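Local coordinates for protein beta-galactosidase (PDB 4CU9) that probably binds galactose-containing glycans, acting as a calcium-bearing carbohydrate-binding module of a pneumococcal beta-galactosidase, at residues A21-I27 with Y114-Y120; F86-T92 with K171-I177; P95-E101 with M161-R167; Y103-E109 with G123-N127. All coordinates share one frame; numbering follows the deposited sequence.

The four contacts, all partly buried, show how chemistry follows position within one beta-sandwich domain. Contact 3, nearest the chain's centre, is a true strand pairing, apolar toward the core, salt-bridged on its other face. Contact 2 reaches the same sheet further out; its pairing gives way to a loop held by backbone oxygens, and its other end binds calcium. Contact 1 fastens the loop after strand 18-21 to the start of helix 117-120 by backbone and side-chain hydrogen bonds; contact 4, the furthest out, joins the loops before and after that helix by an aromatic cluster. Contacts 1 and 3 meet at one ethanediol molecule; contacts 2 and 4 lie on opposite sides of the centre.

Contact 1: A21-I27 with Y114-Y120; sequences ASATNDI and YSNYQAY. With EDO (1,2-ethanediol), chain D.
Ala21, the last residue of strand 18-21, and Ser22 just after it are tied to the chain around helix 117-120 by backbone bonds. Ala21 N donates to Tyr114 O at 2.9 Å, and Gln118 N, in the first turn of the helix, donates to Ser22 O at 3.0 Å. A water also donates to Ser22 O and to Asn116 OD1 while accepting from Ala119 N, so the loop and the helix start share one solvent bridge.

Side chains extend this grip. The Asn116 amide clasps Thr24 twice: OD1 accepts from Thr24 N at 2.9 Å, with the donor 48° out of the amide plane, and ND2 returns a weak bond to Thr24 O. With CG beside its own backbone N (chi1 -85°), Asn116 turns this amide to the neighbouring loop rather than capping the helix it precedes. Thr24 OG1 donates to a lone pair of Ser115 O at 2.7 Å and is also hydrogen-bonded to Trp49 NE1. Ser115 OG in turn donates to Asp26 OD2 at 2.6 Å, using the syn lone pair of the carboxylate.

Apolar and aromatic contacts flank the polar centre. Ser22 CA lies over one face of the Tyr117 ring, 3.6 Å from its centroid, in a CH-pi contact; the ring's OH meets ethanediol O1 at 2.6 Å. At the far end Ile27 CD1 touches Tyr120 CE2 at 3.8 Å. The Asn116 amide, bonded to both the N and the O of Thr24, here joins two of the inter-strand loops of a beta sandwich of the galactose-binding-domain family.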
# COMPACT_ATOMS: atom_id res chain seq x y z
N ALA A 21 4.01 -2.38 -3.90
CA ALA A 21 4.39 -2.82 -2.58
C ALA A 21 5.87 -3.17 -2.43
O ALA A 21 6.53 -3.57 -3.38
CB ALA A 21 3.52 -3.98 -2.11
N SER A 22 6.39 -2.96 -1.23
CA SER A 22 7.75 -3.39 -0.90
C SER A 22 7.93 -4.91 -1.04
O SER A 22 9.02 -5.36 -1.44
CB SER A 22 8.14 -2.92 0.51
OG SER A 22 7.32 -3.44 1.53
N ALA A 23 6.91 -5.67 -0.64
CA ALA A 23 6.89 -7.13 -0.80
C ALA A 23 5.48 -7.65 -1.02
O ALA A 23 4.54 -7.07 -0.54
CB ALA A 23 7.46 -7.81 0.43
N THR A 24 5.35 -8.79 -1.73
CA THR A 24 4.05 -9.35 -1.98
C THR A 24 4.21 -10.87 -2.10
O THR A 24 5.21 -11.34 -2.64
CB THR A 24 3.43 -8.81 -3.30
OG1 THR A 24 3.22 -7.40 -3.25
CG2 THR A 24 2.13 -9.49 -3.67
N ASN A 25 3.22 -11.60 -1.60
CA ASN A 25 3.15 -13.07 -1.76
C ASN A 25 2.59 -13.42 -3.15
O ASN A 25 1.48 -13.94 -3.29
CB ASN A 25 2.29 -13.64 -0.65
CG ASN A 25 2.09 -15.12 -0.77
OD1 ASN A 25 3.03 -15.87 -1.01
ND2 ASN A 25 0.87 -15.56 -0.53
N ASP A 26 3.35 -13.10 -4.18
CA ASP A 26 2.95 -13.41 -5.56
C ASP A 26 4.04 -14.17 -6.32
O ASP A 26 4.01 -14.21 -7.55
CB ASP A 26 2.56 -12.14 -6.34
CG ASP A 26 3.71 -11.15 -6.47
OD1 ASP A 26 4.84 -11.47 -6.03
OD2 ASP A 26 3.46 -10.09 -7.07
N ILE A 27 5.00 -14.73 -5.60
CA ILE A 27 6.13 -15.40 -6.21
C ILE A 27 5.84 -16.90 -6.41
O ILE A 27 6.11 -17.47 -7.46
CB ILE A 27 7.38 -15.27 -5.32
CG1 ILE A 27 7.77 -13.79 -5.14
CG2 ILE A 27 8.54 -16.06 -5.90
CD1 ILE A 27 7.80 -13.04 -6.45
N TYR A 114 7.10 -4.00 -9.33
CA TYR A 114 6.32 -3.07 -8.52
C TYR A 114 5.65 -3.74 -7.31
O TYR A 114 5.30 -3.05 -6.37
CB TYR A 114 5.32 -2.30 -9.38
CG TYR A 114 4.33 -3.14 -10.11
CD1 TYR A 114 3.20 -3.64 -9.46
CD2 TYR A 114 4.49 -3.44 -11.48
CE1 TYR A 114 2.26 -4.39 -10.12
CE2 TYR A 114 3.52 -4.17 -12.15
CZ TYR A 114 2.42 -4.66 -11.46
OH TYR A 114 1.46 -5.40 -12.10
N SER A 115 5.55 -5.06 -7.30
CA SER A 115 4.98 -5.78 -6.13
C SER A 115 6.03 -6.24 -5.14
O SER A 115 5.71 -6.70 -4.04
CB SER A 115 4.21 -7.01 -6.59
OG SER A 115 5.11 -8.03 -6.99
N ASN A 116 7.30 -6.12 -5.51
CA ASN A 116 8.38 -6.62 -4.69
C ASN A 116 9.63 -5.76 -4.88
O ASN A 116 10.73 -6.27 -5.13
CB ASN A 116 8.67 -8.08 -5.03
CG ASN A 116 7.80 -9.02 -4.28
OD1 ASN A 116 7.93 -9.17 -3.09
ND2 ASN A 116 6.87 -9.68 -4.98
N TYR A 117 9.48 -4.44 -4.70
CA TYR A 117 10.59 -3.57 -5.00
C TYR A 117 11.74 -3.77 -4.05
O TYR A 117 12.88 -3.56 -4.44
CB TYR A 117 10.20 -2.10 -5.12
CG TYR A 117 9.79 -1.38 -3.88
CD1 TYR A 117 10.71 -1.09 -2.86
CD2 TYR A 117 8.48 -0.98 -3.71
CE1 TYR A 117 10.32 -0.40 -1.71
CE2 TYR A 117 8.09 -0.31 -2.57
CZ TYR A 117 9.01 -0.01 -1.58
OH TYR A 117 8.60 0.65 -0.45
N GLN A 118 11.47 -4.18 -2.81
CA GLN A 118 12.57 -4.27 -1.85
C GLN A 118 13.59 -5.33 -2.22
O GLN A 118 14.80 -5.06 -2.20
CB GLN A 118 12.09 -4.49 -0.42
CG GLN A 118 13.18 -4.16 0.57
CD GLN A 118 12.62 -3.78 1.91
OE1 GLN A 118 12.05 -4.60 2.60
NE2 GLN A 118 12.77 -2.53 2.27
N ALA A 119 13.10 -6.51 -2.59
CA ALA A 119 13.94 -7.67 -2.94
C ALA A 119 14.44 -7.60 -4.37
O ALA A 119 15.56 -7.99 -4.67
CB ALA A 119 13.15 -8.95 -2.76
N TYR A 120 13.59 -7.10 -5.26
CA TYR A 120 13.86 -7.27 -6.67
C TYR A 120 14.21 -6.01 -7.41
O TYR A 120 14.66 -6.08 -8.55
CB TYR A 120 12.67 -7.93 -7.33
CG TYR A 120 12.50 -9.35 -6.90
CD1 TYR A 120 13.58 -10.25 -6.90
CD2 TYR A 120 11.28 -9.81 -6.48
CE1 TYR A 120 13.41 -11.58 -6.51
CE2 TYR A 120 11.10 -11.11 -6.08
CZ TYR A 120 12.16 -11.99 -6.10
OH TYR A 120 11.92 -13.28 -5.69
C1 EDO D . 11.34 0.99 2.11
O1 EDO D . 9.98 0.64 1.74
C2 EDO D . 11.63 2.49 2.22
O2 EDO D . 11.11 2.99 3.45
O HOH W 1 10.46 -7.50 -1.79
O HOH W 2 8.76 -5.22 2.75

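Contact 2: F86-T92 with K171-I177; sequences FFADSGT and KSGVAMI. With CA (calcium ion), chain C.
A short antiparallel pairing of Phe86 with Met176, a non-hydrogen-bonded pair, stands at the mouth of a loop and next to the calcium site of this beta sandwich. Just beyond it Phe87 N donates to Ala175 O at 3.0 Å. The side chains of Phe86 and Met176 run side by side: Met176 CG lies 3.6 Å from Phe86 CD1, and SD approaches the ring obliquely in a Met-aromatic contact. Phe87, its CG anti to the backbone N (chi1 170°), instead presents a ring edge to the methyl of Ala175, with CD2 and CB 3.7 Å apart, while Ile177 CD1 crosses beside Phe87 CB.

Further along, the loop is shaped by its own Asp89. OD1 of that carboxylate accepts from Gly91 N, making an Asx turn, and from Thr92 OG1 at 2.7 Å, the two donors arriving from opposite faces of its plane. Thr92 O is gripped in the same two-sided fashion, by Asp89 N on one face and by Lys171 NZ, 3.2 Å away, on the other; a bend at chi2 (-79°) brings the lysine chain back over the loop. Lys171 NZ also lies 2.6 Å from Asp89 O. Ser172 N completes the hold with a 2.8 Å bond to Gly91 O.

At the other end the chain turns a corner at Ile177, whose O binds calcium at 2.3 Å. Water, Tyr37 O, Asp40 OD1, Asp42 O and Glu178 OE1 complete the coordination, a site consistent with the structural calcium of galactose-binding jelly rolls.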
# COMPACT_ATOMS: atom_id res chain seq x y z
N PHE A 86 -8.86 -3.81 5.09
CA PHE A 86 -7.97 -4.88 5.50
C PHE A 86 -8.67 -6.22 5.51
O PHE A 86 -9.90 -6.29 5.65
CB PHE A 86 -7.38 -4.58 6.88
CG PHE A 86 -6.47 -3.38 6.88
CD1 PHE A 86 -5.21 -3.47 6.34
CD2 PHE A 86 -6.86 -2.19 7.46
CE1 PHE A 86 -4.37 -2.39 6.32
CE2 PHE A 86 -6.03 -1.12 7.47
CZ PHE A 86 -4.77 -1.22 6.93
N PHE A 87 -7.86 -7.27 5.44
CA PHE A 87 -8.35 -8.63 5.45
C PHE A 87 -7.60 -9.37 6.54
O PHE A 87 -6.52 -8.96 6.92
CB PHE A 87 -8.04 -9.31 4.12
CG PHE A 87 -8.28 -10.80 4.09
CD1 PHE A 87 -9.54 -11.30 3.85
CD2 PHE A 87 -7.23 -11.69 4.25
CE1 PHE A 87 -9.77 -12.67 3.79
CE2 PHE A 87 -7.44 -13.06 4.16
CZ PHE A 87 -8.71 -13.55 3.94
N ALA A 88 -8.21 -10.43 7.06
CA ALA A 88 -7.51 -11.31 8.00
C ALA A 88 -7.88 -12.75 7.77
O ALA A 88 -8.99 -13.06 7.38
CB ALA A 88 -7.84 -10.91 9.42
N ASP A 89 -6.92 -13.62 8.08
CA ASP A 89 -7.11 -15.06 8.09
C ASP A 89 -6.03 -15.63 9.01
O ASP A 89 -5.50 -14.89 9.86
CB ASP A 89 -7.07 -15.64 6.66
CG ASP A 89 -5.72 -15.53 6.00
OD1 ASP A 89 -4.77 -14.97 6.60
OD2 ASP A 89 -5.61 -16.05 4.86
N SER A 90 -5.68 -16.91 8.87
CA SER A 90 -4.72 -17.51 9.83
C SER A 90 -3.35 -16.85 9.80
O SER A 90 -2.74 -16.69 10.84
CB SER A 90 -4.54 -19.02 9.61
OG SER A 90 -4.20 -19.25 8.26
N GLY A 91 -2.91 -16.40 8.63
CA GLY A 91 -1.58 -15.88 8.46
C GLY A 91 -1.47 -14.35 8.46
O GLY A 91 -0.36 -13.79 8.67
N THR A 92 -2.59 -13.67 8.22
CA THR A 92 -2.58 -12.25 7.94
C THR A 92 -3.61 -11.46 8.72
O THR A 92 -4.56 -12.05 9.29
CB THR A 92 -2.77 -11.97 6.45
OG1 THR A 92 -4.05 -12.41 6.01
CG2 THR A 92 -1.65 -12.63 5.62
N LYS A 171 1.13 -12.56 13.71
CA LYS A 171 0.78 -12.79 12.33
C LYS A 171 2.02 -12.81 11.43
O LYS A 171 3.09 -12.31 11.82
CB LYS A 171 -0.17 -11.66 11.88
CG LYS A 171 -1.49 -11.64 12.62
CD LYS A 171 -2.41 -12.70 12.04
CE LYS A 171 -3.68 -12.88 12.85
NZ LYS A 171 -4.61 -13.72 12.04
N SER A 172 1.87 -13.33 10.22
CA SER A 172 2.99 -13.47 9.27
C SER A 172 2.94 -12.46 8.13
O SER A 172 3.77 -12.50 7.20
CB SER A 172 3.00 -14.89 8.70
OG SER A 172 3.39 -15.82 9.69
N GLY A 173 1.97 -11.54 8.18
CA GLY A 173 1.90 -10.49 7.20
C GLY A 173 0.69 -9.60 7.38
O GLY A 173 -0.14 -9.78 8.29
N VAL A 174 0.64 -8.61 6.52
CA VAL A 174 -0.51 -7.70 6.41
C VAL A 174 -1.30 -8.10 5.18
O VAL A 174 -0.73 -8.54 4.15
CB VAL A 174 -0.05 -6.21 6.31
CG1 VAL A 174 -1.24 -5.22 6.19
CG2 VAL A 174 0.81 -5.86 7.50
N ALA A 175 -2.63 -7.96 5.26
CA ALA A 175 -3.50 -8.24 4.14
C ALA A 175 -4.49 -7.11 3.87
O ALA A 175 -5.05 -6.52 4.82
CB ALA A 175 -4.24 -9.56 4.35
N MET A 176 -4.66 -6.78 2.60
CA MET A 176 -5.56 -5.71 2.19
C MET A 176 -6.34 -6.06 0.96
O MET A 176 -5.81 -6.68 0.01
CB MET A 176 -4.84 -4.37 1.91
CG MET A 176 -3.97 -3.84 3.00
SD MET A 176 -3.32 -2.17 2.68
CE MET A 176 -4.75 -1.17 2.84
N ILE A 177 -7.58 -5.58 0.96
CA ILE A 177 -8.47 -5.78 -0.17
C ILE A 177 -8.56 -4.54 -1.06
O ILE A 177 -8.82 -4.67 -2.24
CB ILE A 177 -9.87 -6.18 0.36
CG1 ILE A 177 -9.78 -7.60 0.92
CG2 ILE A 177 -10.94 -6.10 -0.71
CD1 ILE A 177 -10.90 -7.89 1.91
CA CA C . -9.57 -4.67 -4.41
O HOH W 3 -9.91 -6.96 -4.37

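Contact 3: P95-E101 with M161-R167; sequences PSKLVLE and MRWRMER. With EDO (1,2-ethanediol), chain D.
Glu101 OE1 is gripped by two nitrogens of one guanidinium group: Arg162 NE and Arg162 NH2 both approach it to 2.8 Å in a salt bridge. The two side chains lie alongside each other with carboxylate and guanidinium only 10° from coplanar. Arg164 takes the other oxygen in another, its NE meeting Glu101 OE2 at 2.9 Å from above the carboxylate plane (48° out of it), and a bend at chi3 (62°) turns its guanidinium back so that Val99 lies over one face. A water bridges Glu101 OE2 and Arg164 NH2. Arg162 also donates through NH2 to ethanediol O2 at 2.8 Å, and meets Trp132 in a cation-pi contact.

Beneath this salt-bridge network runs a regular antiparallel pairing of two sandwich strands, 97-103 with 160-166, in which Val99 and Arg164 form a hydrogen-bonded pair: Arg164 N donates to Val99 O at 2.7 Å.

The opposite face, bearing Leu98, Leu100, Trp163 and Met165, is apolar. Leu100 CD1 sits over the six-membered ring of Trp163, 3.8 Å from its centroid, while Leu98 CD1 comes obliquely to Trp163 CE3 at 3.3 Å and reaches Met165 CG at 3.6 Å. Phe181 and Tyr137 pack against the indole, the latter edge-to-face.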
# COMPACT_ATOMS: atom_id res chain seq x y z
N PRO A 95 -2.63 -4.20 10.18
CA PRO A 95 -1.36 -4.01 10.83
C PRO A 95 -1.53 -3.49 12.26
O PRO A 95 -2.61 -2.99 12.61
CB PRO A 95 -0.69 -2.93 9.98
CG PRO A 95 -1.85 -2.14 9.39
CD PRO A 95 -2.92 -3.14 9.19
N SER A 96 -0.47 -3.60 13.05
CA SER A 96 -0.42 -3.09 14.43
C SER A 96 -0.09 -1.63 14.43
O SER A 96 -0.46 -0.90 15.32
CB SER A 96 0.65 -3.86 15.23
OG SER A 96 1.87 -3.96 14.50
N LYS A 97 0.62 -1.18 13.40
CA LYS A 97 1.05 0.23 13.25
C LYS A 97 0.91 0.61 11.79
O LYS A 97 1.13 -0.23 10.91
CB LYS A 97 2.50 0.36 13.64
CG LYS A 97 3.05 1.76 13.60
CD LYS A 97 4.58 1.74 13.57
CE LYS A 97 5.13 3.11 13.18
NZ LYS A 97 4.45 4.16 14.04
N LEU A 98 0.56 1.87 11.54
CA LEU A 98 0.10 2.37 10.22
C LEU A 98 0.61 3.81 10.14
O LEU A 98 0.20 4.66 10.95
CB LEU A 98 -1.46 2.31 10.20
CG LEU A 98 -2.27 2.69 8.98
CD1 LEU A 98 -2.03 1.76 7.80
CD2 LEU A 98 -3.75 2.74 9.25
N VAL A 99 1.52 4.10 9.21
CA VAL A 99 2.00 5.48 8.97
C VAL A 99 1.67 5.86 7.54
O VAL A 99 1.99 5.08 6.58
CB VAL A 99 3.53 5.61 9.16
CG1 VAL A 99 4.00 7.01 8.83
CG2 VAL A 99 3.92 5.19 10.57
N LEU A 100 1.03 7.00 7.36
CA LEU A 100 0.78 7.54 6.01
C LEU A 100 1.98 8.35 5.56
O LEU A 100 2.43 9.24 6.25
CB LEU A 100 -0.47 8.43 5.99
CG LEU A 100 -0.88 9.08 4.66
CD1 LEU A 100 -1.22 8.04 3.61
CD2 LEU A 100 -2.08 9.99 4.88
N GLU A 101 2.41 8.13 4.33
CA GLU A 101 3.50 8.88 3.76
C GLU A 101 3.27 9.31 2.34
O GLU A 101 2.64 8.62 1.52
CB GLU A 101 4.81 8.07 3.82
CG GLU A 101 5.23 7.72 5.23
CD GLU A 101 6.47 6.84 5.31
OE1 GLU A 101 6.64 5.96 4.44
OE2 GLU A 101 7.27 7.06 6.26
N MET A 161 1.56 7.91 -2.97
CA MET A 161 1.27 7.87 -1.53
C MET A 161 1.43 6.42 -1.11
O MET A 161 1.29 5.53 -1.94
CB MET A 161 -0.16 8.32 -1.24
CG MET A 161 -0.41 9.77 -1.63
SD MET A 161 0.31 11.03 -0.58
CE MET A 161 -0.45 10.71 0.99
N ARG A 162 1.80 6.20 0.14
CA ARG A 162 1.85 4.87 0.69
C ARG A 162 1.48 4.84 2.16
O ARG A 162 1.48 5.85 2.87
CB ARG A 162 3.24 4.23 0.47
CG ARG A 162 4.31 4.70 1.43
CD ARG A 162 5.64 4.08 1.13
NE ARG A 162 6.57 4.38 2.19
CZ ARG A 162 7.78 3.85 2.29
NH1 ARG A 162 8.22 2.99 1.36
NH2 ARG A 162 8.56 4.21 3.30
N TRP A 163 1.23 3.61 2.61
CA TRP A 163 1.09 3.32 4.02
C TRP A 163 2.26 2.42 4.38
O TRP A 163 2.48 1.33 3.76
CB TRP A 163 -0.24 2.60 4.31
CG TRP A 163 -1.43 3.46 4.15
CD1 TRP A 163 -2.17 3.60 3.05
CD2 TRP A 163 -1.96 4.36 5.11
NE1 TRP A 163 -3.17 4.50 3.26
CE2 TRP A 163 -3.06 5.00 4.52
CE3 TRP A 163 -1.61 4.69 6.41
CZ2 TRP A 163 -3.85 5.91 5.22
CZ3 TRP A 163 -2.42 5.63 7.11
CH2 TRP A 163 -3.52 6.20 6.49
N ARG A 164 3.05 2.90 5.34
CA ARG A 164 4.17 2.13 5.90
C ARG A 164 3.65 1.44 7.15
O ARG A 164 3.27 2.09 8.13
CB ARG A 164 5.38 3.02 6.18
CG ARG A 164 6.58 2.28 6.81
CD ARG A 164 7.83 3.12 6.71
NE ARG A 164 7.72 4.39 7.42
CZ ARG A 164 7.77 4.53 8.74
NH1 ARG A 164 7.96 3.49 9.56
NH2 ARG A 164 7.66 5.73 9.26
N MET A 165 3.56 0.12 7.08
CA MET A 165 2.83 -0.65 8.08
C MET A 165 3.72 -1.68 8.78
O MET A 165 4.80 -2.04 8.31
CB MET A 165 1.68 -1.36 7.39
CG MET A 165 0.65 -0.43 6.73
SD MET A 165 -0.57 -1.30 5.67
CE MET A 165 0.38 -1.73 4.24
N GLU A 166 3.27 -2.11 9.95
CA GLU A 166 3.91 -3.21 10.66
C GLU A 166 2.89 -4.27 10.90
O GLU A 166 1.77 -4.00 11.39
CB GLU A 166 4.48 -2.74 11.99
CG GLU A 166 5.66 -1.78 11.80
CD GLU A 166 6.36 -1.41 13.11
OE1 GLU A 166 6.09 -2.04 14.15
OE2 GLU A 166 7.19 -0.48 13.08
N ARG A 167 3.24 -5.48 10.51
CA ARG A 167 2.43 -6.63 10.87
C ARG A 167 2.32 -6.81 12.37
O ARG A 167 3.20 -6.40 13.15
CB ARG A 167 2.94 -7.91 10.24
CG ARG A 167 4.28 -8.40 10.79
CD ARG A 167 4.67 -9.76 10.19
NE ARG A 167 6.04 -10.11 10.58
CZ ARG A 167 6.38 -10.52 11.79
NH1 ARG A 167 5.45 -10.69 12.74
NH2 ARG A 167 7.66 -10.78 12.06
C1 EDO D . 11.34 0.99 2.11
O1 EDO D . 9.98 0.64 1.74
C2 EDO D . 11.63 2.49 2.22
O2 EDO D . 11.11 2.99 3.45
O HOH W 4 7.62 8.34 8.53

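Contact 4: Y103-E109 with G123-N127; sequences YVGPGFE and GHPFN
Phe126 stands between Tyr103 and Phe108 and places the same ring atom, CE1, over a face of each, both pairs meeting obliquely. Its ring plane is inclined at 58° to that of Tyr103, with centroids 5.2 Å apart, and at 49° to that of Phe108, with centroids 5.0 Å apart. The closest carbons are Tyr103 CE1 with Phe126 CD1 at 3.7 Å and Phe108 CE2 with Phe126 CZ at 3.6 Å.

The flanking rings are held in different ways. Tyr103 has Gly105 N over the face opposite Phe126, and its OH donates to a lone pair of Pro106 O at 2.6 Å. That bond closes the loop 103-106 over the tyrosine ring, and Pro125 CB packs 3.4 Å from Tyr103 OH. With CG between the backbone N and the carbonyl carbon (chi1 63°), Phe108 turns its ring to Phe126 while its CB rests against Pro125 CG.

His124 links this packing to the backbone. Its NE2 donates in the ring plane to Glu109 O at 2.7 Å in a nearly straight bond, and its ND1 accepts from Phe126 N at 3.1 Å. Both nitrogens are thus used, which is consistent with a neutral ring protonated at NE2, and His124 CE1 lies over a face of the Phe126 ring.

Trp132 meets both Tyr103 and Phe126 edge-to-face, while Phe126 also touches Tyr117 of helix 117-120, Ile67 of strand 61-70 and Ala160 of strand 160-166, so the cluster lies where the loops flanking that helix come down upon the sheet.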
# COMPACT_ATOMS: atom_id res chain seq x y z
N TYR A 103 5.28 10.71 -1.23
CA TYR A 103 6.56 10.61 -1.88
C TYR A 103 7.17 12.01 -2.04
O TYR A 103 6.51 12.91 -2.50
CB TYR A 103 6.44 9.90 -3.22
CG TYR A 103 7.75 9.70 -3.91
CD1 TYR A 103 8.68 8.79 -3.42
CD2 TYR A 103 8.08 10.44 -5.06
CE1 TYR A 103 9.90 8.63 -4.05
CE2 TYR A 103 9.31 10.29 -5.68
CZ TYR A 103 10.20 9.37 -5.17
OH TYR A 103 11.43 9.17 -5.78
N VAL A 104 8.43 12.16 -1.64
CA VAL A 104 9.14 13.43 -1.76
C VAL A 104 10.51 13.22 -2.41
O VAL A 104 11.37 14.11 -2.33
CB VAL A 104 9.34 14.11 -0.40
CG1 VAL A 104 8.01 14.55 0.24
CG2 VAL A 104 10.10 13.19 0.56
N GLY A 105 10.72 12.07 -3.07
CA GLY A 105 12.01 11.79 -3.65
C GLY A 105 12.17 12.31 -5.07
O GLY A 105 11.36 13.11 -5.57
N PRO A 106 13.22 11.85 -5.75
CA PRO A 106 13.43 12.28 -7.14
C PRO A 106 12.37 11.76 -8.10
O PRO A 106 11.55 10.89 -7.75
CB PRO A 106 14.81 11.73 -7.46
CG PRO A 106 14.94 10.51 -6.60
CD PRO A 106 14.27 10.91 -5.31
N GLY A 107 12.39 12.29 -9.33
CA GLY A 107 11.54 11.77 -10.37
C GLY A 107 11.83 10.28 -10.55
O GLY A 107 12.90 9.79 -10.21
N PHE A 108 10.85 9.53 -10.99
CA PHE A 108 10.94 8.06 -11.04
C PHE A 108 10.03 7.50 -12.10
O PHE A 108 9.19 8.21 -12.66
CB PHE A 108 10.51 7.47 -9.67
CG PHE A 108 9.07 7.77 -9.32
CD1 PHE A 108 8.72 8.97 -8.79
CD2 PHE A 108 8.07 6.83 -9.49
CE1 PHE A 108 7.39 9.27 -8.51
CE2 PHE A 108 6.75 7.11 -9.20
CZ PHE A 108 6.41 8.32 -8.67
N GLU A 109 10.21 6.22 -12.41
CA GLU A 109 9.27 5.47 -13.21
C GLU A 109 8.67 4.36 -12.35
O GLU A 109 9.20 4.04 -11.30
CB GLU A 109 9.91 4.89 -14.50
CG GLU A 109 11.07 3.92 -14.28
CD GLU A 109 11.73 3.51 -15.62
OE1 GLU A 109 11.14 2.76 -16.43
OE2 GLU A 109 12.84 3.97 -15.88
N GLY A 123 17.39 -0.78 -5.94
CA GLY A 123 17.89 0.54 -6.38
C GLY A 123 16.82 1.58 -6.72
O GLY A 123 17.13 2.76 -6.89
N HIS A 124 15.55 1.17 -6.79
CA HIS A 124 14.46 2.09 -7.08
C HIS A 124 14.35 3.14 -5.94
O HIS A 124 14.48 2.80 -4.76
CB HIS A 124 13.14 1.36 -7.25
CG HIS A 124 12.06 2.21 -7.86
ND1 HIS A 124 11.28 3.09 -7.14
CD2 HIS A 124 11.71 2.38 -9.16
CE1 HIS A 124 10.46 3.71 -7.97
NE2 HIS A 124 10.71 3.30 -9.20
N PRO A 125 14.10 4.40 -6.27
CA PRO A 125 14.03 5.41 -5.17
C PRO A 125 12.96 5.19 -4.09
O PRO A 125 13.09 5.70 -3.00
CB PRO A 125 13.85 6.74 -5.93
CG PRO A 125 13.36 6.36 -7.27
CD PRO A 125 13.96 5.02 -7.59
N PHE A 126 11.94 4.37 -4.39
CA PHE A 126 10.95 3.98 -3.42
C PHE A 126 11.58 3.25 -2.24
O PHE A 126 11.05 3.31 -1.13
CB PHE A 126 9.85 3.11 -4.03
CG PHE A 126 8.81 3.88 -4.77
CD1 PHE A 126 8.97 5.22 -5.13
CD2 PHE A 126 7.66 3.25 -5.12
CE1 PHE A 126 7.96 5.89 -5.80
CE2 PHE A 126 6.66 3.90 -5.82
CZ PHE A 126 6.79 5.23 -6.13
N ASN A 127 12.74 2.65 -2.44
CA ASN A 127 13.35 1.86 -1.42
C ASN A 127 14.21 2.67 -0.44
O ASN A 127 14.71 2.11 0.53
CB ASN A 127 14.14 0.72 -2.07
CG ASN A 127 14.43 -0.41 -1.11
OD1 ASN A 127 13.59 -0.79 -0.31
ND2 ASN A 127 15.64 -0.94 -1.18